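Uncharacterized protein (Bacteroides eggerthii DSM 20697, PDB 4ECO) is of unknown function but, as a leucine-rich repeat protein, probably binds other proteins through its curved repeat surface. Local coordinates at residues A[157-162]-A[517-522]; A[197-202]-A[225-230]; A[202-207]-A[239-244]; A[461-466]-A[492-497]. All blocks are in the same frame, centred on the assembly; numbering follows the deposited sequence.

Contact 1. Residues A[157-162]-A[517-522]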
loop_
_atom_site.group_PDB
_atom_site.type_symbol
_atom_site.label_atom_id
_atom_site.label_comp_id
_atom_site.label_asym_id
_atom_site.label_seq_id
_atom_site.Cartn_x
_atom_site.Cartn_y
_atom_site.Cartn_z
ATOM N N ASP A 157 2.437 2.694 -13.146
ATOM C CA ASP A 157 1.652 2.330 -14.319
ATOM C C ASP A 157 1.957 3.187 -15.535
ATOM O O ASP A 157 1.421 2.896 -16.618
ATOM C CB ASP A 157 0.159 2.385 -14.016
ATOM C CG ASP A 157 -0.283 1.202 -13.201
ATOM O OD1 ASP A 157 0.273 0.103 -13.409
ATOM O OD2 ASP A 157 -1.214 1.365 -12.378
ATOM N N PHE A 158 2.825 4.208 -15.379
ATOM C CA PHE A 158 3.283 4.992 -16.509
ATOM C C PHE A 158 4.223 4.155 -17.338
ATOM O O PHE A 158 4.921 3.299 -16.795
ATOM C CB PHE A 158 3.979 6.263 -16.049
ATOM C CG PHE A 158 3.047 7.369 -15.676
ATOM C CD1 PHE A 158 2.071 7.804 -16.566
ATOM C CD2 PHE A 158 3.231 8.081 -14.502
ATOM C CE1 PHE A 158 1.243 8.873 -16.250
ATOM C CE2 PHE A 158 2.410 9.159 -14.186
ATOM C CZ PHE A 158 1.407 9.533 -15.054
ATOM N N SER A 159 4.269 4.406 -18.644
ATOM C CA SER A 159 5.145 3.670 -19.545
ATOM C C SER A 159 6.603 3.937 -19.203
ATOM O O SER A 159 6.934 4.964 -18.592
ATOM C CB SER A 159 4.864 4.061 -20.989
ATOM O OG SER A 159 5.250 5.397 -21.259
ATOM N N ASP A 160 7.487 3.030 -19.644
ATOM C CA ASP A 160 8.908 3.185 -19.426
ATOM C C ASP A 160 9.358 4.512 -19.980
ATOM O O ASP A 160 10.063 5.223 -19.265
ATOM C CB ASP A 160 9.668 2.010 -20.030
ATOM C CG ASP A 160 9.507 0.753 -19.199
ATOM O OD1 ASP A 160 9.377 0.870 -17.940
ATOM O OD2 ASP A 160 9.496 -0.343 -19.788
ATOM N N LEU A 161 8.831 4.921 -21.168
ATOM C CA LEU A 161 9.171 6.208 -21.790
ATOM C C LEU A 161 8.883 7.370 -20.823
ATOM O O LEU A 161 9.795 8.148 -20.494
ATOM C CB LEU A 161 8.403 6.386 -23.115
ATOM C CG LEU A 161 8.450 7.760 -23.797
ATOM C CD1 LEU A 161 9.831 8.108 -24.234
ATOM C CD2 LEU A 161 7.639 7.758 -25.010
ATOM N N ILE A 162 7.641 7.423 -20.307
ATOM C CA ILE A 162 7.189 8.482 -19.413
ATOM C C ILE A 162 7.963 8.418 -18.084
ATOM O O ILE A 162 8.460 9.464 -17.648
ATOM C CB ILE A 162 5.647 8.441 -19.249
ATOM C CG1 ILE A 162 5.044 9.015 -20.542
ATOM C CG2 ILE A 162 5.183 9.260 -18.041
ATOM C CD1 ILE A 162 3.711 8.878 -20.685
ATOM N N GLY A 517 6.850 14.558 -21.274
ATOM C CA GLY A 517 6.589 13.258 -21.873
ATOM C C GLY A 517 5.157 13.022 -22.269
ATOM O O GLY A 517 4.226 13.366 -21.547
ATOM N N ILE A 518 4.990 12.436 -23.434
ATOM C CA ILE A 518 3.696 12.051 -23.949
ATOM C C ILE A 518 3.844 10.679 -24.648
ATOM O O ILE A 518 4.763 10.466 -25.453
ATOM C CB ILE A 518 3.055 13.139 -24.849
ATOM C CG1 ILE A 518 1.599 12.760 -25.244
ATOM C CG2 ILE A 518 3.929 13.526 -26.040
ATOM C CD1 ILE A 518 0.711 13.940 -25.591
ATOM N N ASP A 519 2.953 9.733 -24.283
ATOM C CA ASP A 519 2.978 8.429 -24.916
ATOM C C ASP A 519 1.630 8.133 -25.553
ATOM O O ASP A 519 0.640 7.965 -24.875
ATOM C CB ASP A 519 3.387 7.324 -23.959
ATOM C CG ASP A 519 3.968 6.102 -24.658
ATOM O OD1 ASP A 519 3.579 5.839 -25.821
ATOM O OD2 ASP A 519 4.797 5.398 -24.031
ATOM N N LEU A 520 1.607 8.132 -26.870
ATOM C CA LEU A 520 0.430 7.858 -27.689
ATOM C C LEU A 520 0.547 6.473 -28.356
ATOM O O LEU A 520 -0.160 6.193 -29.329
ATOM C CB LEU A 520 0.273 8.962 -28.770
ATOM C CG LEU A 520 0.231 10.421 -28.289
ATOM C CD1 LEU A 520 0.448 11.348 -29.423
ATOM C CD2 LEU A 520 -1.070 10.732 -27.562
ATOM N N SER A 521 1.439 5.610 -27.830
ATOM C CA SER A 521 1.635 4.286 -28.385
ATOM C C SER A 521 0.361 3.471 -28.256
ATOM O O SER A 521 -0.354 3.586 -27.238
ATOM C CB SER A 521 2.791 3.572 -27.706
ATOM O OG SER A 521 4.025 4.173 -28.050
ATOM N N TYR A 522 0.060 2.672 -29.319
ATOM C CA TYR A 522 -1.123 1.805 -29.404
ATOM C C TYR A 522 -2.383 2.640 -29.499
ATOM O O TYR A 522 -3.230 2.637 -28.604
ATOM C CB TYR A 522 -1.199 0.833 -28.221
ATOM C CG TYR A 522 -0.040 -0.125 -28.215
ATOM C CD1 TYR A 522 -0.086 -1.300 -28.951
ATOM C CD2 TYR A 522 1.122 0.152 -27.489
ATOM C CE1 TYR A 522 0.973 -2.203 -28.938
ATOM C CE2 TYR A 522 2.195 -0.741 -27.480
ATOM C CZ TYR A 522 2.122 -1.910 -28.232
ATOM O OH TYR A 522 3.135 -2.841 -28.273
#
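Ser159 OG is held from two sides: it donates to Asp519 OD2 at 2.8 Å and accepts from the backbone N of Ile162, so one hydroxyl serves as the N-cap of helix 160-168 and as its tie to a strand of the leucine-rich repeat solenoid. Serine suits the cap because it is short and can give and receive at once. With chi1 at 68°, Ser159 OG folds back over its own backbone and lies 3.3 Å from Ile162 N, a nearly straight but long bond.

Asp519 is the matching acceptor. Its carboxylate divides the work: OD2 takes the serine on its anti lone pair, while OD1 receives two donors of one residue, Ser521 N and Ser521 OG. The first of these makes an Asx turn as the chain leaves strand 517-519. A buried carboxylate gripped in this way is likely to be held against rotation about chi2.

Around the polar link the helix supplies apolar cover. Leu161 brings CD2 to 3.8 Å from Asp519 OD2. On the neighbouring strand 492-494, Asp494 OD2 accepts from Ser159 N, a second tie for the helix start. Ile162 passes near the Gly517 backbone with CG1 and crosses the aspartate stem obliquely, its CD1 lying 3.6 Å from Asp519 CB.

Contact 2. Residues A[197-202]-A[225-230]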
loop_
_atom_site.group_PDB
_atom_site.type_symbol
_atom_site.label_atom_id
_atom_site.label_comp_id
_atom_site.label_asym_id
_atom_site.label_seq_id
_atom_site.Cartn_x
_atom_site.Cartn_y
_atom_site.Cartn_z
ATOM N N PHE A 197 -3.679 -22.046 22.581
ATOM C CA PHE A 197 -4.336 -21.398 23.704
ATOM C C PHE A 197 -3.470 -20.250 24.237
ATOM O O PHE A 197 -2.235 -20.343 24.229
ATOM C CB PHE A 197 -4.579 -22.459 24.816
ATOM C CG PHE A 197 -5.528 -22.066 25.910
ATOM C CD1 PHE A 197 -5.089 -21.333 27.003
ATOM C CD2 PHE A 197 -6.865 -22.433 25.854
ATOM C CE1 PHE A 197 -5.983 -20.920 27.990
ATOM C CE2 PHE A 197 -7.755 -22.034 26.852
ATOM C CZ PHE A 197 -7.303 -21.292 27.920
ATOM N N VAL A 198 -4.120 -19.167 24.695
ATOM C CA VAL A 198 -3.465 -18.018 25.324
ATOM C C VAL A 198 -4.239 -17.744 26.596
ATOM O O VAL A 198 -5.458 -17.533 26.551
ATOM C CB VAL A 198 -3.282 -16.735 24.461
ATOM C CG1 VAL A 198 -2.356 -15.750 25.167
ATOM C CG2 VAL A 198 -2.725 -17.059 23.089
ATOM N N SER A 199 -3.523 -17.777 27.731
ATOM C CA SER A 199 -4.042 -17.579 29.073
ATOM C C SER A 199 -4.674 -16.178 29.288
ATOM O O SER A 199 -4.205 -15.159 28.773
ATOM C CB SER A 199 -2.915 -17.783 30.086
ATOM O OG SER A 199 -3.275 -17.442 31.413
ATOM N N LYS A 200 -5.734 -16.167 30.092
ATOM C CA LYS A 200 -6.478 -15.031 30.609
ATOM C C LYS A 200 -5.533 -14.050 31.320
ATOM O O LYS A 200 -5.781 -12.844 31.319
ATOM C CB LYS A 200 -7.481 -15.625 31.620
ATOM C CG LYS A 200 -8.556 -14.719 32.179
ATOM C CD LYS A 200 -9.418 -15.504 33.151
ATOM C CE LYS A 200 -10.428 -14.623 33.846
ATOM N NZ LYS A 200 -11.340 -15.391 34.748
ATOM N N ALA A 201 -4.436 -14.597 31.916
ATOM C CA ALA A 201 -3.405 -13.956 32.750
ATOM C C ALA A 201 -2.794 -12.695 32.145
ATOM O O ALA A 201 -2.272 -11.896 32.913
ATOM C CB ALA A 201 -2.286 -14.940 33.064
ATOM N N VAL A 202 -2.889 -12.490 30.805
ATOM C CA VAL A 202 -2.383 -11.314 30.085
ATOM C C VAL A 202 -2.986 -9.993 30.730
ATOM O O VAL A 202 -2.295 -8.968 30.775
ATOM C CB VAL A 202 -2.675 -11.461 28.563
ATOM C CG1 VAL A 202 -2.306 -10.206 27.777
ATOM C CG2 VAL A 202 -1.923 -12.656 27.999
ATOM N N GLU A 225 -9.503 -15.847 27.277
ATOM C CA GLU A 225 -10.834 -15.945 27.879
ATOM C C GLU A 225 -10.783 -16.685 29.226
ATOM O O GLU A 225 -11.490 -16.317 30.173
ATOM C CB GLU A 225 -11.821 -16.651 26.952
ATOM C CG GLU A 225 -12.351 -15.783 25.829
ATOM C CD GLU A 225 -13.630 -16.289 25.196
ATOM O OE1 GLU A 225 -14.289 -17.170 25.800
ATOM O OE2 GLU A 225 -13.990 -15.777 24.109
ATOM N N ALA A 226 -9.939 -17.725 29.301
ATOM C CA ALA A 226 -9.859 -18.605 30.456
ATOM C C ALA A 226 -8.431 -18.863 30.921
ATOM O O ALA A 226 -7.461 -18.555 30.219
ATOM C CB ALA A 226 -10.511 -19.939 30.102
ATOM N N TRP A 227 -8.320 -19.457 32.119
ATOM C CA TRP A 227 -7.034 -19.872 32.643
ATOM C C TRP A 227 -6.537 -21.042 31.819
ATOM O O TRP A 227 -7.349 -21.839 31.334
ATOM C CB TRP A 227 -7.128 -20.245 34.120
ATOM C CG TRP A 227 -7.694 -19.188 35.018
ATOM C CD1 TRP A 227 -8.844 -19.266 35.753
ATOM C CD2 TRP A 227 -7.101 -17.922 35.332
ATOM N NE1 TRP A 227 -8.998 -18.133 36.518
ATOM C CE2 TRP A 227 -7.954 -17.278 36.259
ATOM C CE3 TRP A 227 -5.928 -17.265 34.922
ATOM C CZ2 TRP A 227 -7.680 -16.004 36.765
ATOM C CZ3 TRP A 227 -5.653 -16.009 35.440
ATOM C CH2 TRP A 227 -6.534 -15.386 36.336
ATOM N N GLU A 228 -5.223 -21.129 31.613
ATOM C CA GLU A 228 -4.644 -22.234 30.863
ATOM C C GLU A 228 -4.882 -23.487 31.677
ATOM O O GLU A 228 -5.313 -24.505 31.146
ATOM C CB GLU A 228 -3.163 -21.964 30.578
ATOM C CG GLU A 228 -2.522 -22.961 29.637
ATOM C CD GLU A 228 -2.107 -24.279 30.257
ATOM O OE1 GLU A 228 -1.553 -24.283 31.385
ATOM O OE2 GLU A 228 -2.326 -25.316 29.591
ATOM N N ASN A 229 -4.683 -23.361 32.993
ATOM C CA ASN A 229 -4.917 -24.381 34.001
ATOM C C ASN A 229 -5.348 -23.664 35.290
ATOM O O ASN A 229 -4.512 -23.084 35.987
ATOM C CB ASN A 229 -3.661 -25.241 34.182
ATOM C CG ASN A 229 -3.637 -26.123 35.408
ATOM O OD1 ASN A 229 -4.670 -26.582 35.921
ATOM N ND2 ASN A 229 -2.430 -26.389 35.896
ATOM N N GLU A 230 -6.654 -23.702 35.598
ATOM C CA GLU A 230 -7.227 -23.043 36.773
ATOM C C GLU A 230 -6.673 -23.582 38.118
ATOM O O GLU A 230 -6.854 -22.911 39.138
ATOM C CB GLU A 230 -8.759 -23.146 36.777
ATOM C CG GLU A 230 -9.310 -24.558 36.802
ATOM C CD GLU A 230 -10.801 -24.644 37.050
ATOM O OE1 GLU A 230 -11.351 -23.756 37.749
ATOM O OE2 GLU A 230 -11.414 -25.632 36.583
HETATM O O HOH W 1 -8.588 -18.589 26.694
#
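One face of the Trp227 indole carries the aliphatic chain of Lys200, whose CD stands 3.9 Å from the centroid of the six-membered ring and 13° off its normal, a CH-pi contact; near the plane, Ser199 OG lies at the CE3 edge. The second flat group, the Phe197 ring, has Ala226 O at its edge, 3.6 Å from CE1, and its CZ meets Ala226 CB at 4.1 Å. Glu228 comes to the same ring with its aliphatic stem, CB being 4.0 Å from Phe197 CE1, while its carboxylate turns off to a salt bridge with Arg96, which also makes a cation-pi contact with Phe197.

Lysine suits its place because a fully extended chain, with CG anti to the backbone N (chi1 -171°), lays its methylenes across the indole and carries the amine beyond. Its own backbone joins in: Lys200 N donates to Ala226 O at 2.9 Å. Ser199 OG accepts from Ala201 N, an ST turn that starts the 3-10 segment, and is also bonded to Asp99.

Trp227 leans as well on Ala235 and Tyr238 of helix 233-238. With an alanine here the indole is gone, and the Lys200 methylenes would probably lose the surface they lie on, opening a gap toward that helix.

Strand 194-198 pairs in parallel with the short strand 96-97, and a strand running into a 3-10 turn beside a small second sheet is consistent with the plant-type form of the leucine-rich repeat.

Contact 3. Residues A[202-207]-A[239-244]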
loop_
_atom_site.group_PDB
_atom_site.type_symbol
_atom_site.label_atom_id
_atom_site.label_comp_id
_atom_site.label_asym_id
_atom_site.label_seq_id
_atom_site.Cartn_x
_atom_site.Cartn_y
_atom_site.Cartn_z
ATOM N N VAL A 202 -2.889 -12.490 30.805
ATOM C CA VAL A 202 -2.383 -11.314 30.085
ATOM C C VAL A 202 -2.986 -9.993 30.730
ATOM O O VAL A 202 -2.295 -8.968 30.775
ATOM C CB VAL A 202 -2.675 -11.461 28.563
ATOM C CG1 VAL A 202 -2.306 -10.206 27.777
ATOM C CG2 VAL A 202 -1.923 -12.656 27.999
HETATM N N MSE A 203 -4.213 -10.076 31.327
HETATM C CA MSE A 203 -4.899 -8.979 32.052
HETATM C C MSE A 203 -4.107 -8.476 33.269
HETATM O O MSE A 203 -4.470 -7.449 33.858
HETATM C CB MSE A 203 -6.263 -9.442 32.573
HETATM C CG MSE A 203 -7.258 -9.902 31.529
HETATM SE SE MSE A 203 -8.894 -10.372 32.485
HETATM C CE MSE A 203 -9.846 -11.328 31.078
ATOM N N ARG A 204 -3.106 -9.261 33.720
ATOM C CA ARG A 204 -2.273 -8.885 34.848
ATOM C C ARG A 204 -1.157 -7.946 34.388
ATOM O O ARG A 204 -0.687 -7.130 35.188
ATOM C CB ARG A 204 -1.699 -10.123 35.541
ATOM C CG ARG A 204 -1.257 -9.855 36.979
ATOM C CD ARG A 204 -1.105 -11.153 37.723
ATOM N NE ARG A 204 -0.703 -10.979 39.116
ATOM C CZ ARG A 204 0.557 -10.975 39.542
ATOM N NH1 ARG A 204 1.557 -11.133 38.684
ATOM N NH2 ARG A 204 0.827 -10.823 40.831
ATOM N N LEU A 205 -0.762 -8.026 33.101
ATOM C CA LEU A 205 0.319 -7.216 32.515
ATOM C C LEU A 205 -0.204 -5.815 32.200
ATOM O O LEU A 205 -0.368 -5.439 31.039
ATOM C CB LEU A 205 0.900 -7.907 31.257
ATOM C CG LEU A 205 1.092 -9.435 31.332
ATOM C CD1 LEU A 205 1.451 -10.006 29.993
ATOM C CD2 LEU A 205 2.086 -9.839 32.408
ATOM N N THR A 206 -0.461 -5.037 33.260
ATOM C CA THR A 206 -1.043 -3.692 33.173
ATOM C C THR A 206 -0.075 -2.680 32.535
ATOM O O THR A 206 -0.508 -1.562 32.244
ATOM C CB THR A 206 -1.508 -3.193 34.564
ATOM O OG1 THR A 206 -0.393 -3.104 35.457
ATOM C CG2 THR A 206 -2.605 -4.077 35.175
ATOM N N LYS A 207 1.205 -3.061 32.288
ATOM C CA LYS A 207 2.187 -2.154 31.682
ATOM C C LYS A 207 2.365 -2.445 30.177
ATOM O O LYS A 207 3.093 -1.706 29.500
ATOM C CB LYS A 207 3.544 -2.233 32.418
ATOM C CG LYS A 207 3.460 -1.826 33.876
ATOM C CD LYS A 207 4.800 -1.497 34.479
ATOM C CE LYS A 207 4.614 -1.183 35.943
ATOM N NZ LYS A 207 5.822 -0.557 36.536
ATOM N N LYS A 239 -6.817 -15.447 40.623
ATOM C CA LYS A 239 -8.263 -15.646 40.806
ATOM C C LYS A 239 -8.829 -14.672 41.821
ATOM O O LYS A 239 -9.990 -14.281 41.699
ATOM C CB LYS A 239 -8.576 -17.089 41.261
ATOM C CG LYS A 239 -9.046 -18.001 40.131
ATOM C CD LYS A 239 -9.227 -19.435 40.600
ATOM C CE LYS A 239 -9.614 -20.362 39.469
ATOM N NZ LYS A 239 -9.820 -21.756 39.938
ATOM N N THR A 240 -8.013 -14.282 42.810
ATOM C CA THR A 240 -8.399 -13.397 43.912
ATOM C C THR A 240 -7.959 -11.951 43.642
ATOM O O THR A 240 -8.110 -11.090 44.526
ATOM C CB THR A 240 -7.770 -13.906 45.245
ATOM O OG1 THR A 240 -6.353 -13.750 45.204
ATOM C CG2 THR A 240 -8.121 -15.357 45.570
ATOM N N GLU A 241 -7.409 -11.683 42.437
ATOM C CA GLU A 241 -6.844 -10.374 42.143
ATOM C C GLU A 241 -7.782 -9.424 41.390
ATOM O O GLU A 241 -7.451 -8.233 41.329
ATOM C CB GLU A 241 -5.532 -10.517 41.371
ATOM C CG GLU A 241 -4.400 -10.819 42.334
ATOM C CD GLU A 241 -3.000 -10.950 41.781
ATOM O OE1 GLU A 241 -2.694 -10.316 40.746
ATOM O OE2 GLU A 241 -2.185 -11.640 42.434
ATOM N N ASP A 242 -8.952 -9.905 40.871
ATOM C CA ASP A 242 -9.948 -9.079 40.143
ATOM C C ASP A 242 -9.235 -8.320 38.991
ATOM O O ASP A 242 -9.080 -7.088 39.005
ATOM C CB ASP A 242 -10.725 -8.121 41.100
ATOM C CG ASP A 242 -11.770 -7.219 40.445
ATOM O OD1 ASP A 242 -12.300 -7.600 39.369
ATOM O OD2 ASP A 242 -12.062 -6.133 41.010
ATOM N N LEU A 243 -8.737 -9.115 38.033
ATOM C CA LEU A 243 -8.043 -8.638 36.850
ATOM C C LEU A 243 -9.070 -8.166 35.822
ATOM O O LEU A 243 -10.155 -8.756 35.684
ATOM C CB LEU A 243 -7.127 -9.722 36.264
ATOM C CG LEU A 243 -6.121 -10.423 37.201
ATOM C CD1 LEU A 243 -5.526 -11.617 36.520
ATOM C CD2 LEU A 243 -5.002 -9.497 37.645
ATOM N N LYS A 244 -8.754 -7.062 35.144
ATOM C CA LYS A 244 -9.669 -6.456 34.190
ATOM C C LYS A 244 -8.921 -5.962 32.993
ATOM O O LYS A 244 -7.803 -5.453 33.125
ATOM C CB LYS A 244 -10.432 -5.279 34.847
ATOM C CG LYS A 244 -11.484 -5.681 35.874
ATOM C CD LYS A 244 -11.861 -4.533 36.808
ATOM C CE LYS A 244 -13.061 -4.909 37.652
ATOM N NZ LYS A 244 -13.369 -3.908 38.707
#
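Arg204 and Glu241 form the salt bridge of this contact: NE of the arginine donates to OE1 of the glutamate at 2.7 Å in a nearly straight bond (167°). The acceptor lies in the guanidinium plane and is met on its syn side, although the two flat groups are turned 43° apart, and Glu241 OE2 is 3.5 Å from Arg204 NH2. OE2 has a weak hydrogen bond to Gln237, and Arg204 NH1 reaches the carbonyl of Gly102. The guanidinium thus joins the loop holding Glu241 to a third part of the chain.

Arginine suits this place because its stem is useful too. Extended from CG to NE, it carries the charge past Leu243, whose CD2 packs 3.8 Å from Arg204 CG. Were a serine in its place, Glu241 OE1 and the Gly102 carbonyl would probably be left without these donors and Leu243 without one of its neighbours.

Next to this, Met203, a selenomethionine, faces Leu243 with its CB 3.8 Å from the leucine CB. Its chain then runs out extended, CG lying anti to the carbonyl carbon (chi1 -60°), and SE comes within 3.8 Å of Leu243 O. Leu243 is also backed by Tyr238 of helix 233-238. The contact joins the 3-10 turn ahead of strand 210-214 to the loop ahead of strand 253-257; these strands are parallel neighbours in the leucine-rich repeat solenoid, so loops of adjacent turns meet here.

At this surface seam, then, apolar stems pack together while carboxylate and guanidinium keep their charges paired beside them.

Contact 4. Residues A[461-466]-A[492-497]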
loop_
_atom_site.group_PDB
_atom_site.type_symbol
_atom_site.label_atom_id
_atom_site.label_comp_id
_atom_site.label_asym_id
_atom_site.label_seq_id
_atom_site.Cartn_x
_atom_site.Cartn_y
_atom_site.Cartn_z
ATOM N N SER A 461 0.942 15.112 -13.839
ATOM C CA SER A 461 0.905 13.888 -14.644
ATOM C C SER A 461 -0.468 13.213 -14.591
ATOM O O SER A 461 -1.128 13.203 -13.542
ATOM C CB SER A 461 1.969 12.901 -14.188
ATOM O OG SER A 461 1.721 12.448 -12.874
ATOM N N ILE A 462 -0.884 12.645 -15.735
ATOM C CA ILE A 462 -2.145 11.942 -15.881
ATOM C C ILE A 462 -1.924 10.631 -16.652
ATOM O O ILE A 462 -1.219 10.593 -17.658
ATOM C CB ILE A 462 -3.216 12.835 -16.547
ATOM C CG1 ILE A 462 -4.622 12.199 -16.478
ATOM C CG2 ILE A 462 -2.833 13.284 -17.978
ATOM C CD1 ILE A 462 -5.779 13.149 -16.716
ATOM N N ASN A 463 -2.559 9.559 -16.180
ATOM C CA ASN A 463 -2.477 8.281 -16.858
ATOM C C ASN A 463 -3.843 7.926 -17.335
ATOM O O ASN A 463 -4.731 7.722 -16.529
ATOM C CB ASN A 463 -1.907 7.210 -15.940
ATOM C CG ASN A 463 -1.336 6.045 -16.686
ATOM O OD1 ASN A 463 -1.710 5.712 -17.847
ATOM N ND2 ASN A 463 -0.423 5.395 -16.006
ATOM N N LEU A 464 -4.046 7.941 -18.636
ATOM C CA LEU A 464 -5.346 7.636 -19.247
ATOM C C LEU A 464 -5.218 6.411 -20.151
ATOM O O LEU A 464 -6.096 6.137 -20.958
ATOM C CB LEU A 464 -5.866 8.854 -20.008
ATOM C CG LEU A 464 -6.596 9.851 -19.147
ATOM C CD1 LEU A 464 -6.661 11.207 -19.819
ATOM C CD2 LEU A 464 -7.979 9.352 -18.809
HETATM N N MSE A 465 -4.121 5.653 -19.963
HETATM C CA MSE A 465 -3.847 4.451 -20.737
HETATM C C MSE A 465 -4.968 3.409 -20.542
HETATM O O MSE A 465 -5.435 3.191 -19.415
HETATM C CB MSE A 465 -2.459 3.850 -20.359
HETATM C CG MSE A 465 -2.189 2.429 -20.946
HETATM SE SE MSE A 465 -2.927 0.927 -19.853
HETATM C CE MSE A 465 -1.558 0.957 -18.489
ATOM N N GLY A 466 -5.309 2.720 -21.627
ATOM C CA GLY A 466 -6.292 1.644 -21.567
ATOM C C GLY A 466 -7.690 2.140 -21.326
ATOM O O GLY A 466 -8.325 1.746 -20.353
ATOM N N SER A 492 3.399 15.272 -17.860
ATOM C CA SER A 492 3.352 13.869 -18.313
ATOM C C SER A 492 1.935 13.458 -18.692
ATOM O O SER A 492 1.009 13.655 -17.916
ATOM C CB SER A 492 3.909 12.909 -17.259
ATOM O OG SER A 492 5.274 13.158 -16.961
ATOM N N ILE A 493 1.762 12.918 -19.913
ATOM C CA ILE A 493 0.480 12.454 -20.419
ATOM C C ILE A 493 0.642 11.047 -21.017
ATOM O O ILE A 493 1.334 10.881 -22.020
ATOM C CB ILE A 493 -0.143 13.437 -21.443
ATOM C CG1 ILE A 493 -0.073 14.927 -20.962
ATOM C CG2 ILE A 493 -1.578 13.016 -21.765
ATOM C CD1 ILE A 493 -0.591 15.962 -21.977
ATOM N N ASP A 494 0.006 10.036 -20.384
ATOM C CA ASP A 494 -0.017 8.654 -20.856
ATOM C C ASP A 494 -1.367 8.369 -21.455
ATOM O O ASP A 494 -2.384 8.418 -20.758
ATOM C CB ASP A 494 0.302 7.665 -19.742
ATOM C CG ASP A 494 0.929 6.371 -20.223
ATOM O OD1 ASP A 494 0.723 6.013 -21.398
ATOM O OD2 ASP A 494 1.597 5.695 -19.408
ATOM N N LEU A 495 -1.390 8.163 -22.777
ATOM C CA LEU A 495 -2.613 7.900 -23.530
ATOM C C LEU A 495 -2.517 6.596 -24.323
ATOM O O LEU A 495 -3.316 6.381 -25.246
ATOM C CB LEU A 495 -2.921 9.086 -24.469
ATOM C CG LEU A 495 -3.432 10.354 -23.787
ATOM C CD1 LEU A 495 -3.170 11.559 -24.630
ATOM C CD2 LEU A 495 -4.904 10.216 -23.384
ATOM N N ARG A 496 -1.589 5.698 -23.929
ATOM C CA ARG A 496 -1.441 4.402 -24.588
ATOM C C ARG A 496 -2.736 3.610 -24.550
ATOM O O ARG A 496 -3.562 3.793 -23.641
ATOM C CB ARG A 496 -0.339 3.550 -23.935
ATOM C CG ARG A 496 1.112 4.001 -24.095
ATOM C CD ARG A 496 1.979 3.199 -23.147
ATOM N NE ARG A 496 1.515 3.392 -21.765
ATOM C CZ ARG A 496 1.659 2.523 -20.773
ATOM N NH1 ARG A 496 2.292 1.377 -20.971
ATOM N NH2 ARG A 496 1.194 2.806 -19.569
ATOM N N PHE A 497 -2.898 2.700 -25.511
ATOM C CA PHE A 497 -4.025 1.776 -25.576
ATOM C C PHE A 497 -5.342 2.482 -25.515
ATOM O O PHE A 497 -6.124 2.287 -24.578
ATOM C CB PHE A 497 -3.962 0.711 -24.465
ATOM C CG PHE A 497 -2.713 -0.108 -24.569
ATOM C CD1 PHE A 497 -2.622 -1.146 -25.485
ATOM C CD2 PHE A 497 -1.603 0.194 -23.792
ATOM C CE1 PHE A 497 -1.449 -1.880 -25.614
ATOM C CE2 PHE A 497 -0.424 -0.540 -23.917
ATOM C CZ PHE A 497 -0.351 -1.570 -24.831
#
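Met465, a selenomethionine, runs across the end of segment 492-497 at Arg496 and Phe497. Its CB lies 3.5 Å from Arg496 O. With CG anti to the backbone N (chi1 170°), CG comes over one face of the Arg496 guanidinium, 3.4 Å above the plane and toward its rim, and also meets Phe497 CD2 at 3.7 Å, near the plane of the ring. SE stands 5.3 Å from the Phe497 ring centroid, an oblique Met-aromatic contact, and bends at chi2 and chi3 bring CE to 3.5 Å from Arg496 NH2. A long, flexible, unbranched methionine-type chain suits this mixed surface.

Arg496 is held for this by Asp494, whose OD1 accepts from NE at 2.8 Å in the guanidinium plane. Beside that carboxylate lies the Asn463 amide, its plane nearly parallel to it (11° apart), its OD1 closing an Asx turn with Met465 N.

Strands 461-463 and 492-494 run parallel, 4° apart, joined by alternating backbone bonds such as Asp494 N to Ile462 O at 3.0 Å. Ile462 and Ile493 fill the opposite face, and Leu464 lies alongside Leu495. Asn467 and Asn498 tie down carbonyls past the strand ends, the asparagine arrangement typical of a leucine-rich repeat solenoid.

How the contacts relate
Contacts 1 and 4 are buried and stand side by side, their centres 7 Å apart: strand 492-494 of contact 4 pairs with strand 517-519 of contact 1, and helix 160-168 rests on both. Contacts 2 and 3 lie on the other side of the chain's centre, their centres about 57 to 61 Å from those of contacts 1 and 4; they share Val202, and meet through Trp227, which packs on Lys239 and Leu243. Contact 3 is at the surface and contact 2 partly buried. The chemistry follows the place: parallel backbone pairing and held carboxylates in the buried pair, against aliphatic stems on an indole and ion pairs at the outer two.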